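Side-chain contacts in putative histidinol-phosphate aminotransferase (Erwinia carotovora atroseptica, PDB 3LY1), which binds pyridoxal 5'-phosphate and probably works as a transaminase, perhaps acting on histidinol phosphate as its relatives do: residues Pro286-Pro289 with Val295-Gln298; Asp123-Asp128 with Pro322-Trp327; Thr11-Asp16 with Met338-Asp343; Ala134-Ala137 with Pro142-Val145; His215-Met220 with Val249-Ala254. All blocks are in the same frame, centred on the assembly; numbering follows the deposited sequence. Where two conformers were deposited one is given.

Overall arrangement
The five contacts differ in depth and chemistry. Contacts 4 and 5 are buried and rest on apolar side chains: contact 4 seats a helix on the large mixed sheet, and contact 5 packs the loop after the cofactor lysine on helix 246-255. Contacts 1 and 2 are partly buried neighbours that touch through Leu-288 with Trp-125 and Phe-296 with Trp-327. Contact 1 adds a loop to a strand of the small antiparallel sheet by backbone hydrogen bonds; contact 2 reaches the partner strand through Trp-327, with aromatic packing and no hydrogen bond across it. Contact 3 is a surface contact, with a proline from the N-terminal arm on a tryptophan of helix 335-350.

Contact 1: Pro286-Pro289 with Val295-Gln298; sequences PYLP and VFHQ
Pro-286 and Leu-288 join Phe-296 and Gln-298 through two backbone hydrogen bonds that flank the Tyr-287/His-297 bridge. Gln-298 N gives its proton to Pro-286 O at 2.9 Å, and Leu-288 N gives its own to Phe-296 O at 3.0 Å. Both bonds are nearly straight. Proline can serve here because the bond asks for its carbonyl and not for an N-H. Past the bridge a water accepts from Phe-296 N at 2.9 Å and lies close to Leu-288 O, spanning the two backbones.

Apolar contacts flank this spine. Tyr-287 CB rests against His-297 CB at 3.7 Å and Val-295 CG1 at 4.0 Å, while the phenol leads away to a hydrogen bond from OH with Glu-281. Leu-288 CD1 reaches the edge of the Phe-296 ring at CD2, 4.0 Å away, the two side chains lying alongside. At the exposed end the extended Gln-298 chain brings OE1 within 3.4 Å of Pro-286 CG. With CG held between its own N and carbonyl carbon (chi1 75°), His-297 turns its imidazole so that ND1 bonds Gln-298 O at 2.9 Å.

Strand 327-331 pairs with strand 294-298, and helix 259-283 packs Leu-277 and Leu-280 on Tyr-287 and Leu-276 on Val-295.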
# COMPACT_ATOMS: atom_id res chain seq x y z
N PRO A 286 -32.92 -16.99 -13.72
CA PRO A 286 -31.89 -17.92 -13.26
C PRO A 286 -30.75 -17.20 -12.50
O PRO A 286 -30.42 -16.04 -12.80
CB PRO A 286 -31.35 -18.54 -14.57
CG PRO A 286 -32.50 -18.39 -15.57
CD PRO A 286 -33.20 -17.11 -15.17
N TYR A 287 -30.17 -17.88 -11.52
CA TYR A 287 -28.96 -17.43 -10.84
C TYR A 287 -27.99 -18.57 -10.55
O TYR A 287 -28.37 -19.74 -10.52
CB TYR A 287 -29.31 -16.74 -9.56
CG TYR A 287 -30.03 -17.63 -8.57
CD1 TYR A 287 -31.43 -17.71 -8.57
CD2 TYR A 287 -29.33 -18.40 -7.65
CE1 TYR A 287 -32.10 -18.55 -7.66
CE2 TYR A 287 -29.98 -19.22 -6.75
CZ TYR A 287 -31.37 -19.28 -6.75
OH TYR A 287 -32.02 -20.11 -5.86
N LEU A 288 -26.74 -18.20 -10.29
CA LEU A 288 -25.71 -19.17 -9.97
C LEU A 288 -25.61 -19.33 -8.45
O LEU A 288 -25.97 -18.43 -7.69
CB LEU A 288 -24.35 -18.76 -10.58
CG LEU A 288 -24.29 -18.54 -12.10
CD1 LEU A 288 -22.85 -18.26 -12.60
CD2 LEU A 288 -24.82 -19.74 -12.84
N PRO A 289 -25.15 -20.51 -7.99
CA PRO A 289 -25.03 -20.66 -6.53
C PRO A 289 -24.03 -19.61 -6.00
O PRO A 289 -23.03 -19.27 -6.68
CB PRO A 289 -24.50 -22.08 -6.36
CG PRO A 289 -24.79 -22.78 -7.64
CD PRO A 289 -24.80 -21.73 -8.73
N VAL A 295 -24.46 -12.19 -5.67
CA VAL A 295 -25.18 -13.17 -6.47
C VAL A 295 -25.08 -12.73 -7.93
O VAL A 295 -25.20 -11.51 -8.25
CB VAL A 295 -26.68 -13.29 -6.03
CG1 VAL A 295 -27.52 -14.20 -7.03
CG2 VAL A 295 -26.80 -13.79 -4.61
N PHE A 296 -24.82 -13.70 -8.79
CA PHE A 296 -24.76 -13.46 -10.21
C PHE A 296 -26.06 -14.02 -10.76
O PHE A 296 -26.36 -15.19 -10.57
CB PHE A 296 -23.52 -14.13 -10.81
CG PHE A 296 -23.02 -13.52 -12.10
CD1 PHE A 296 -22.60 -12.20 -12.15
CD2 PHE A 296 -22.86 -14.32 -13.23
CE1 PHE A 296 -22.07 -11.65 -13.34
CE2 PHE A 296 -22.33 -13.77 -14.43
CZ PHE A 296 -21.94 -12.45 -14.47
N HIS A 297 -26.88 -13.17 -11.37
CA HIS A 297 -28.15 -13.62 -11.97
C HIS A 297 -28.38 -13.06 -13.37
O HIS A 297 -27.77 -12.05 -13.77
CB HIS A 297 -29.34 -13.36 -11.06
CG HIS A 297 -29.80 -11.93 -10.98
ND1 HIS A 297 -30.67 -11.37 -11.89
CD2 HIS A 297 -29.58 -10.97 -10.04
CE1 HIS A 297 -30.96 -10.13 -11.52
NE2 HIS A 297 -30.32 -9.86 -10.39
N GLN A 298 -29.28 -13.75 -14.08
CA GLN A 298 -29.57 -13.45 -15.46
C GLN A 298 -30.60 -12.33 -15.56
O GLN A 298 -31.35 -12.08 -14.61
CB GLN A 298 -30.09 -14.71 -16.16
CG GLN A 298 -29.94 -14.68 -17.66
CD GLN A 298 -30.46 -15.97 -18.33
OE1 GLN A 298 -30.32 -17.05 -17.78
NE2 GLN A 298 -31.05 -15.83 -19.51
O HOH W 1 -24.14 -16.26 -7.55

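Contact 2: Asp123-Asp128 with Pro322-Trp327; sequences DNWAFD and PPADNW
Trp-125 and Trp-327 form a T-shaped, edge-to-face aromatic pair that probably joins the two domains of this aminotransferase fold: Trp-125 stands in a loop of the large-sheet domain, Trp-327 at the start of a strand of the small domain. The five-membered ring of Trp-125 turns its edge toward the six-membered ring of Trp-327, with centroids 4.8 Å apart and planes at 78°. NE1 leads the approach, 3.5 Å from Trp-327 CE2 and lying over the face toward its rim. Indole suits both roles: one ring offers a broad face, the other an edge with an N-H.

At the far end of the same Trp-125 side chain, CH2 comes within 3.6 Å of Ala-324 CB, approached obliquely, a methyl small enough to fit beside so large a ring. Pro-323 lies just beyond.

Farther out, the backbone turns on both sides probably help to place these groups. Trp-125 has a positive phi (71°) at the bend of its loop. Across from it a cis peptide before Pro-323 is followed by an inverse gamma turn centred on Ala-324, which also begins a type I turn ending at Trp-327. Leu-288 also packs on Trp-125, and Phe-296 meets the Trp-327 ring. Within the type I turn, the hydrogen bond from Trp-327 N to Ala-324 O is a weak one of 3.3 Å.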
# COMPACT_ATOMS: atom_id res chain seq x y z
N ASP A 123 -20.72 -24.81 -19.82
CA ASP A 123 -22.10 -24.40 -20.12
C ASP A 123 -22.91 -24.09 -18.88
O ASP A 123 -24.03 -23.59 -19.01
CB ASP A 123 -22.86 -25.44 -21.01
CG ASP A 123 -23.05 -26.82 -20.33
OD1 ASP A 123 -23.02 -26.90 -19.07
OD2 ASP A 123 -23.25 -27.83 -21.07
N ASN A 124 -22.37 -24.37 -17.69
CA ASN A 124 -23.02 -23.91 -16.45
C ASN A 124 -22.29 -22.77 -15.73
O ASN A 124 -22.58 -22.49 -14.55
CB ASN A 124 -23.31 -25.12 -15.52
CG ASN A 124 -22.03 -25.81 -15.04
OD1 ASN A 124 -21.01 -25.82 -15.73
ND2 ASN A 124 -22.09 -26.37 -13.84
N TRP A 125 -21.39 -22.09 -16.45
CA TRP A 125 -20.54 -20.96 -15.97
C TRP A 125 -19.41 -21.36 -14.98
O TRP A 125 -18.74 -20.51 -14.40
CB TRP A 125 -21.33 -19.75 -15.44
CG TRP A 125 -22.03 -18.83 -16.50
CD1 TRP A 125 -23.38 -18.63 -16.60
CD2 TRP A 125 -21.44 -18.00 -17.54
NE1 TRP A 125 -23.66 -17.75 -17.62
CE2 TRP A 125 -22.50 -17.35 -18.22
CE3 TRP A 125 -20.13 -17.78 -17.99
CZ2 TRP A 125 -22.29 -16.49 -19.32
CZ3 TRP A 125 -19.92 -16.92 -19.09
CH2 TRP A 125 -21.00 -16.30 -19.74
N ALA A 126 -19.23 -22.66 -14.78
CA ALA A 126 -18.18 -23.20 -13.93
C ALA A 126 -16.86 -23.16 -14.69
O ALA A 126 -16.84 -23.10 -15.92
CB ALA A 126 -18.52 -24.64 -13.48
N PHE A 127 -15.77 -23.23 -13.94
CA PHE A 127 -14.46 -23.31 -14.50
C PHE A 127 -14.35 -24.59 -15.32
O PHE A 127 -14.86 -25.62 -14.90
CB PHE A 127 -13.41 -23.40 -13.39
CG PHE A 127 -13.16 -22.12 -12.65
CD1 PHE A 127 -13.89 -20.97 -12.86
CD2 PHE A 127 -12.18 -22.11 -11.66
CE1 PHE A 127 -13.60 -19.82 -12.12
CE2 PHE A 127 -11.91 -20.97 -10.92
CZ PHE A 127 -12.62 -19.84 -11.14
N ASP A 128 -13.72 -24.53 -16.48
CA ASP A 128 -13.35 -25.72 -17.22
C ASP A 128 -11.94 -26.13 -16.73
O ASP A 128 -10.93 -25.78 -17.37
CB ASP A 128 -13.40 -25.45 -18.72
CG ASP A 128 -12.98 -26.65 -19.56
OD1 ASP A 128 -12.74 -27.73 -19.02
OD2 ASP A 128 -12.87 -26.50 -20.80
N PRO A 322 -18.41 -8.57 -19.13
CA PRO A 322 -18.29 -9.38 -20.34
C PRO A 322 -17.37 -10.59 -20.10
O PRO A 322 -16.46 -10.53 -19.26
CB PRO A 322 -17.71 -8.40 -21.39
CG PRO A 322 -17.00 -7.35 -20.61
CD PRO A 322 -17.84 -7.22 -19.29
N PRO A 323 -17.63 -11.71 -20.80
CA PRO A 323 -18.62 -11.95 -21.85
C PRO A 323 -20.04 -12.34 -21.39
O PRO A 323 -20.88 -12.67 -22.24
CB PRO A 323 -18.01 -13.12 -22.62
CG PRO A 323 -17.35 -13.90 -21.51
CD PRO A 323 -16.71 -12.85 -20.66
N ALA A 324 -20.32 -12.28 -20.09
CA ALA A 324 -21.66 -12.63 -19.58
C ALA A 324 -22.54 -11.39 -19.67
O ALA A 324 -22.91 -10.78 -18.66
CB ALA A 324 -21.58 -13.11 -18.16
N ASP A 325 -22.89 -11.01 -20.90
CA ASP A 325 -23.47 -9.69 -21.15
C ASP A 325 -24.90 -9.53 -20.64
O ASP A 325 -25.36 -8.41 -20.51
CB ASP A 325 -23.46 -9.36 -22.65
CG ASP A 325 -22.05 -9.39 -23.25
OD1 ASP A 325 -21.08 -9.03 -22.55
OD2 ASP A 325 -21.95 -9.77 -24.43
N ASN A 326 -25.59 -10.64 -20.42
CA ASN A 326 -26.99 -10.60 -20.00
C ASN A 326 -27.15 -11.00 -18.53
O ASN A 326 -28.20 -11.52 -18.12
CB ASN A 326 -27.87 -11.49 -20.91
CG ASN A 326 -27.87 -11.04 -22.38
OD1 ASN A 326 -27.41 -9.95 -22.73
ND2 ASN A 326 -28.40 -11.90 -23.26
N TRP A 327 -26.09 -10.76 -17.74
CA TRP A 327 -26.04 -11.14 -16.31
C TRP A 327 -25.63 -9.93 -15.50
O TRP A 327 -24.94 -9.03 -16.03
CB TRP A 327 -25.05 -12.29 -16.08
CG TRP A 327 -25.53 -13.60 -16.66
CD1 TRP A 327 -25.62 -13.93 -17.99
CD2 TRP A 327 -26.01 -14.74 -15.94
NE1 TRP A 327 -26.12 -15.20 -18.13
CE2 TRP A 327 -26.37 -15.72 -16.88
CE3 TRP A 327 -26.15 -15.04 -14.58
CZ2 TRP A 327 -26.88 -16.95 -16.51
CZ3 TRP A 327 -26.67 -16.26 -14.22
CH2 TRP A 327 -27.02 -17.21 -15.19

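Contact 3: Thr11-Asp16 with Met338-Asp343; sequences TAPSTD and MQWVAD
Beside Trp-340, which carries this contact, Gln-339 NE2 donates to Asp-343 OD2 at 2.8 Å, one helical turn along the same helix. Nearly straight (168°), the bond leaves the amide in its own plane but reaches the carboxylate oxygen from above the carboxylate plane. The other oxygen, OD1, forms a salt bridge with Arg-346, so both carboxylate oxygens have a partner, which may help to keep the group ionised.

Trp-340 turns from that polar flank toward the N-terminal arm. Its CG stands anti to the backbone N (chi1 -164°), carrying the indole out from the helix to meet the 11-16 loop. Pro-13 comes from the opposite direction and lies over one face. Its CD is 3.6 Å from the centroid of the six-membered ring and 8° off the normal, a CH-pi contact, while CG touches CZ3 at 3.5 Å. The pyrrolidine ring suits this place because it is compact and its C-H groups next to the nitrogen are somewhat polarised toward an electron-rich face.

The start of the ordered chain is thus laid against the C-terminal helix, 335-350, probably part of the small domain of this fold-type I enzyme, close to strands 19-20 and 315-316, whose Ile-19 and Val-315 touch the indole. Phe-10 adds a second aromatic ring beside Trp-340. At the five-membered end the Ala-12 methyl approaches obliquely, CB lying 4.1 Å from Trp-340 NE1.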
# COMPACT_ATOMS: atom_id res chain seq x y z
N THR A 11 -33.46 3.18 6.41
CA THR A 11 -34.27 4.21 5.76
C THR A 11 -34.18 4.06 4.23
O THR A 11 -33.15 3.63 3.69
CB THR A 11 -33.78 5.62 6.17
OG1 THR A 11 -32.39 5.77 5.85
CG2 THR A 11 -33.99 5.84 7.67
N ALA A 12 -35.26 4.41 3.53
CA ALA A 12 -35.32 4.29 2.07
C ALA A 12 -34.26 5.15 1.39
O ALA A 12 -34.00 6.29 1.80
CB ALA A 12 -36.71 4.66 1.56
N PRO A 13 -33.63 4.61 0.34
CA PRO A 13 -32.54 5.32 -0.31
C PRO A 13 -32.98 6.47 -1.21
O PRO A 13 -34.15 6.58 -1.54
CB PRO A 13 -31.89 4.22 -1.16
CG PRO A 13 -33.01 3.27 -1.47
CD PRO A 13 -33.85 3.27 -0.24
N SER A 14 -32.01 7.29 -1.61
CA SER A 14 -32.19 8.32 -2.63
C SER A 14 -30.99 8.24 -3.57
O SER A 14 -30.05 7.50 -3.28
CB SER A 14 -32.20 9.69 -1.98
OG SER A 14 -31.02 9.88 -1.19
N THR A 15 -30.98 9.00 -4.67
CA THR A 15 -29.75 9.12 -5.48
C THR A 15 -28.56 9.76 -4.72
O THR A 15 -27.39 9.49 -5.04
CB THR A 15 -30.01 9.85 -6.85
OG1 THR A 15 -30.41 11.20 -6.61
CG2 THR A 15 -31.07 9.13 -7.67
N ASP A 16 -28.83 10.59 -3.71
CA ASP A 16 -27.77 11.14 -2.84
C ASP A 16 -27.32 10.18 -1.75
O ASP A 16 -26.25 10.36 -1.14
CB ASP A 16 -28.23 12.44 -2.14
CG ASP A 16 -28.06 13.69 -3.00
OD1 ASP A 16 -27.96 13.59 -4.25
OD2 ASP A 16 -28.06 14.81 -2.41
N MSE A 338 -31.85 -5.62 1.47
CA MSE A 338 -32.14 -6.60 0.43
C MSE A 338 -33.65 -6.84 0.31
O MSE A 338 -34.13 -7.09 -0.79
CB MSE A 338 -31.39 -7.92 0.64
CG MSE A 338 -29.90 -7.79 0.41
SE MSE A 338 -29.41 -6.50 -0.97
CE MSE A 338 -30.09 -7.40 -2.58
N GLN A 339 -34.37 -6.76 1.43
CA GLN A 339 -35.85 -6.74 1.38
C GLN A 339 -36.39 -5.56 0.55
O GLN A 339 -37.30 -5.71 -0.26
CB GLN A 339 -36.47 -6.72 2.77
CG GLN A 339 -37.98 -6.84 2.70
CD GLN A 339 -38.43 -8.18 2.13
OE1 GLN A 339 -37.91 -9.22 2.52
NE2 GLN A 339 -39.38 -8.15 1.19
N TRP A 340 -35.83 -4.39 0.75
CA TRP A 340 -36.26 -3.23 -0.00
C TRP A 340 -35.89 -3.39 -1.50
O TRP A 340 -36.71 -3.07 -2.41
CB TRP A 340 -35.61 -1.98 0.58
CG TRP A 340 -36.25 -0.76 0.15
CD1 TRP A 340 -37.30 -0.11 0.76
CD2 TRP A 340 -35.93 -0.01 -1.01
NE1 TRP A 340 -37.63 1.01 0.05
CE2 TRP A 340 -36.80 1.09 -1.05
CE3 TRP A 340 -34.99 -0.15 -2.02
CZ2 TRP A 340 -36.77 2.05 -2.07
CZ3 TRP A 340 -34.95 0.80 -3.05
CH2 TRP A 340 -35.84 1.89 -3.06
N VAL A 341 -34.69 -3.92 -1.74
CA VAL A 341 -34.26 -4.13 -3.12
C VAL A 341 -35.15 -5.18 -3.80
O VAL A 341 -35.60 -4.96 -4.95
CB VAL A 341 -32.76 -4.51 -3.26
CG1 VAL A 341 -32.42 -4.91 -4.71
CG2 VAL A 341 -31.88 -3.32 -2.86
N ALA A 342 -35.35 -6.31 -3.13
CA ALA A 342 -36.20 -7.39 -3.60
C ALA A 342 -37.61 -6.88 -3.94
O ALA A 342 -38.14 -7.18 -5.00
CB ALA A 342 -36.30 -8.52 -2.56
N ASP A 343 -38.20 -6.09 -3.06
CA ASP A 343 -39.50 -5.56 -3.39
C ASP A 343 -39.46 -4.55 -4.55
O ASP A 343 -40.41 -4.50 -5.31
CB ASP A 343 -40.17 -5.01 -2.17
CG ASP A 343 -40.53 -6.10 -1.19
OD1 ASP A 343 -40.86 -7.22 -1.66
OD2 ASP A 343 -40.47 -5.83 0.02

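Contact 4: Ala134-Ala137 with Pro142-Val145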
# COMPACT_ATOMS: atom_id res chain seq x y z
N ALA A 134 -5.12 -28.33 -19.67
CA ALA A 134 -4.65 -28.54 -21.06
C ALA A 134 -3.87 -27.31 -21.58
O ALA A 134 -2.90 -27.43 -22.35
CB ALA A 134 -5.86 -28.85 -21.99
N ALA A 135 -4.31 -26.12 -21.17
CA ALA A 135 -3.66 -24.87 -21.56
C ALA A 135 -2.25 -24.80 -21.00
O ALA A 135 -1.34 -24.32 -21.69
CB ALA A 135 -4.47 -23.67 -21.08
N VAL A 136 -2.07 -25.26 -19.75
CA VAL A 136 -0.72 -25.36 -19.16
C VAL A 136 0.12 -26.46 -19.80
O VAL A 136 1.29 -26.23 -20.13
CB VAL A 136 -0.82 -25.61 -17.63
CG1 VAL A 136 0.55 -25.97 -17.01
CG2 VAL A 136 -1.40 -24.38 -16.92
N ALA A 137 -0.48 -27.65 -19.98
CA ALA A 137 0.25 -28.81 -20.49
C ALA A 137 0.72 -28.53 -21.92
O ALA A 137 1.81 -29.02 -22.33
CB ALA A 137 -0.65 -30.11 -20.43
N PRO A 142 6.92 -21.14 -18.97
CA PRO A 142 6.33 -20.98 -17.67
C PRO A 142 4.86 -20.49 -17.74
O PRO A 142 4.48 -19.72 -18.63
CB PRO A 142 7.22 -19.94 -16.97
CG PRO A 142 8.19 -19.47 -17.97
CD PRO A 142 7.99 -20.17 -19.24
N SER A 143 4.05 -20.95 -16.80
CA SER A 143 2.64 -20.57 -16.72
C SER A 143 2.35 -20.11 -15.31
O SER A 143 2.86 -20.70 -14.36
CB SER A 143 1.69 -21.75 -17.00
OG SER A 143 1.83 -22.25 -18.30
N ILE A 144 1.51 -19.08 -15.18
CA ILE A 144 0.90 -18.72 -13.89
C ILE A 144 -0.57 -19.01 -14.04
O ILE A 144 -1.17 -18.59 -15.03
CB ILE A 144 1.07 -17.22 -13.55
CG1 ILE A 144 2.56 -16.85 -13.54
CG2 ILE A 144 0.37 -16.85 -12.20
CD1 ILE A 144 2.85 -15.35 -13.34
N VAL A 145 -1.17 -19.71 -13.07
CA VAL A 145 -2.58 -20.08 -13.12
C VAL A 145 -3.22 -19.28 -12.00
O VAL A 145 -2.74 -19.35 -10.88
CB VAL A 145 -2.82 -21.59 -12.88
CG1 VAL A 145 -4.36 -21.89 -12.94
CG2 VAL A 145 -2.03 -22.45 -13.87
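Ser-143 is the first residue of the strand to meet the helix, and it does so with its methylene: CB lies 4.1 Å from Val-136 CG2. Its hydroxyl is also next to the valine, OG being 4.1 Å from CG1, but that is packing alone. The polar need of OG is met by a hydrogen bond with Gln-94 OE1 on the neighbouring strand. Serine fits here because it is slim enough to sit under a helix and can pass its hydroxyl on to a partner in the sheet.

Ile-144 points to the other side of the sheet, as the alternation of a strand requires, where Ile-85 and Tyr-88 of helix 76-88 receive it. Both faces of this strand are therefore covered by helices, the three-layered alpha/beta/alpha build of the large domain of fold-type I pyridoxal-phosphate enzymes. Helix 129-137 belongs to a beta-alpha-beta crossover: it leads from strand 115-119 to strand 143-148, parallel to it, with strand 94-98 lying between the two.

Val-145 returns to the face of Ser-143. Its CG2 meets Val-136 CG2 at 3.7 Å, methyl against methyl, the two side chains crossing at about a right angle. In Val-136 CG2 stands anti to the carbonyl carbon while CG1 is anti to the backbone N (chi1 170°), and this rotation sends CG2 between Ser-143 and Val-145. Branching at the beta carbon lets valine spread over a sheet without a long chain. Val-136 also touches Val-96 and Thr-174 on the two flanking strands.

Contact 5: His215-Met220 with Val249-Ala254; sequences HAMAGM and VDAALA. With EDO (1,2-ethanediol), chain H.
The imidazole of His-215 is the flat group at this contact, and a 1,2-ethanediol, probably from the crystallisation liquor, sits at its edge near the ring plane. NE2 and the diol O2 share a long hydrogen bond of 3.3 Å in which either may be the donor. The other ring nitrogen, ND1, is hydrogen-bonded to Ser-255 OG, the protein's own hold on the ring, which probably sets its rotation. Phe-211 meets the imidazole with its plane well tilted, and Tyr-224 OH holds the same diol.

Met-217, present like Met-220 as selenomethionine, makes the apolar link to residues 249-254 of helix 246-255. Its chain runs extended through chi2 and then bends at chi3 (35°), which lays CE on the helix: 3.8 Å from Ala-251 CB and 4.3 Å from Ala-252 CB. CE also lies 3.7 Å from Ala-252 N. SE rests 4.0 Å from Ala-251 O. Alanines suit this wall, since their short side chains let a long, flexible one settle close to the helix itself.

The 215-220 loop follows the cofactor-binding residues Ser-212 and Lys-213 in the large domain of this fold-type I aminotransferase, and the Met-217 side chain is about 8 Å from bound pyridoxal phosphate. Ala-218 O accepts a hydrogen bond from NH1 of Arg-221, itself a cofactor-binding residue. Gly-219 makes backbone hydrogen bonds to the second subunit, whose Ser-247 packs on Met-220. Within the loop, Met-220 N bonds Met-217 O at 2.8 Å, closing the short 3-10 turn.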
# COMPACT_ATOMS: atom_id res chain seq x y z
N HIS A 215 -14.25 -9.78 7.26
CA HIS A 215 -13.81 -8.91 8.34
C HIS A 215 -14.27 -7.46 8.14
O HIS A 215 -14.04 -6.63 8.99
CB HIS A 215 -12.28 -8.95 8.51
CG HIS A 215 -11.76 -10.24 9.09
ND1 HIS A 215 -11.63 -10.43 10.45
CD2 HIS A 215 -11.32 -11.38 8.51
CE1 HIS A 215 -11.13 -11.63 10.67
NE2 HIS A 215 -10.94 -12.23 9.51
N ALA A 216 -14.87 -7.14 7.00
CA ALA A 216 -15.51 -5.83 6.81
C ALA A 216 -14.55 -4.63 6.87
O ALA A 216 -14.94 -3.56 7.32
CB ALA A 216 -16.69 -5.64 7.82
N MSE A 217 -13.33 -4.78 6.37
CA MSE A 217 -12.32 -3.71 6.48
C MSE A 217 -11.74 -3.31 5.12
O MSE A 217 -10.55 -2.94 5.04
CB MSE A 217 -11.19 -4.18 7.40
CG MSE A 217 -11.61 -4.55 8.79
SE MSE A 217 -10.17 -5.42 9.93
CE MSE A 217 -8.85 -4.51 9.27
N ALA A 218 -12.57 -3.32 4.07
CA ALA A 218 -12.12 -2.94 2.73
C ALA A 218 -11.30 -1.65 2.78
O ALA A 218 -10.25 -1.62 2.24
CB ALA A 218 -13.32 -2.80 1.74
N GLY A 219 -11.78 -0.62 3.47
CA GLY A 219 -11.09 0.67 3.45
C GLY A 219 -9.86 0.75 4.33
O GLY A 219 -9.21 1.77 4.37
N MSE A 220 -9.57 -0.31 5.06
CA MSE A 220 -8.41 -0.36 5.93
C MSE A 220 -7.16 -0.94 5.24
O MSE A 220 -6.04 -0.76 5.73
CB MSE A 220 -8.73 -1.13 7.19
CG MSE A 220 -9.72 -0.47 8.07
SE MSE A 220 -8.90 0.91 9.27
CE MSE A 220 -9.15 2.48 8.10
N VAL A 249 -3.63 -2.33 10.94
CA VAL A 249 -2.88 -3.39 11.63
C VAL A 249 -3.56 -3.70 12.98
O VAL A 249 -3.81 -4.86 13.32
CB VAL A 249 -1.41 -3.02 11.86
CG1 VAL A 249 -0.76 -4.00 12.81
CG2 VAL A 249 -0.65 -2.96 10.52
N ASP A 250 -3.87 -2.67 13.75
CA ASP A 250 -4.51 -2.87 15.06
C ASP A 250 -5.97 -3.35 14.89
O ASP A 250 -6.48 -4.12 15.73
CB ASP A 250 -4.48 -1.59 15.90
CG ASP A 250 -3.12 -1.34 16.59
OD1 ASP A 250 -2.18 -2.16 16.46
OD2 ASP A 250 -3.03 -0.32 17.32
N ALA A 251 -6.66 -2.92 13.83
CA ALA A 251 -8.00 -3.46 13.59
C ALA A 251 -7.91 -4.93 13.20
O ALA A 251 -8.72 -5.73 13.65
CB ALA A 251 -8.75 -2.65 12.59
N ALA A 252 -6.93 -5.30 12.37
CA ALA A 252 -6.77 -6.71 11.97
C ALA A 252 -6.46 -7.59 13.19
O ALA A 252 -7.02 -8.68 13.31
CB ALA A 252 -5.69 -6.88 10.85
N LEU A 253 -5.57 -7.14 14.06
CA LEU A 253 -5.22 -7.92 15.25
C LEU A 253 -6.46 -8.17 16.10
O LEU A 253 -6.67 -9.28 16.58
CB LEU A 253 -4.16 -7.24 16.09
CG LEU A 253 -2.72 -7.27 15.58
CD1 LEU A 253 -1.87 -6.26 16.38
CD2 LEU A 253 -2.10 -8.68 15.63
N ALA A 254 -7.28 -7.15 16.28
CA ALA A 254 -8.50 -7.28 17.07
C ALA A 254 -9.55 -8.19 16.40
O ALA A 254 -10.20 -8.99 17.07
CB ALA A 254 -9.07 -5.91 17.37
C1 EDO H . -7.70 -13.42 7.88
O1 EDO H . -8.06 -14.28 6.80
C2 EDO H . -7.42 -14.29 9.10
O2 EDO H . -8.67 -14.59 9.71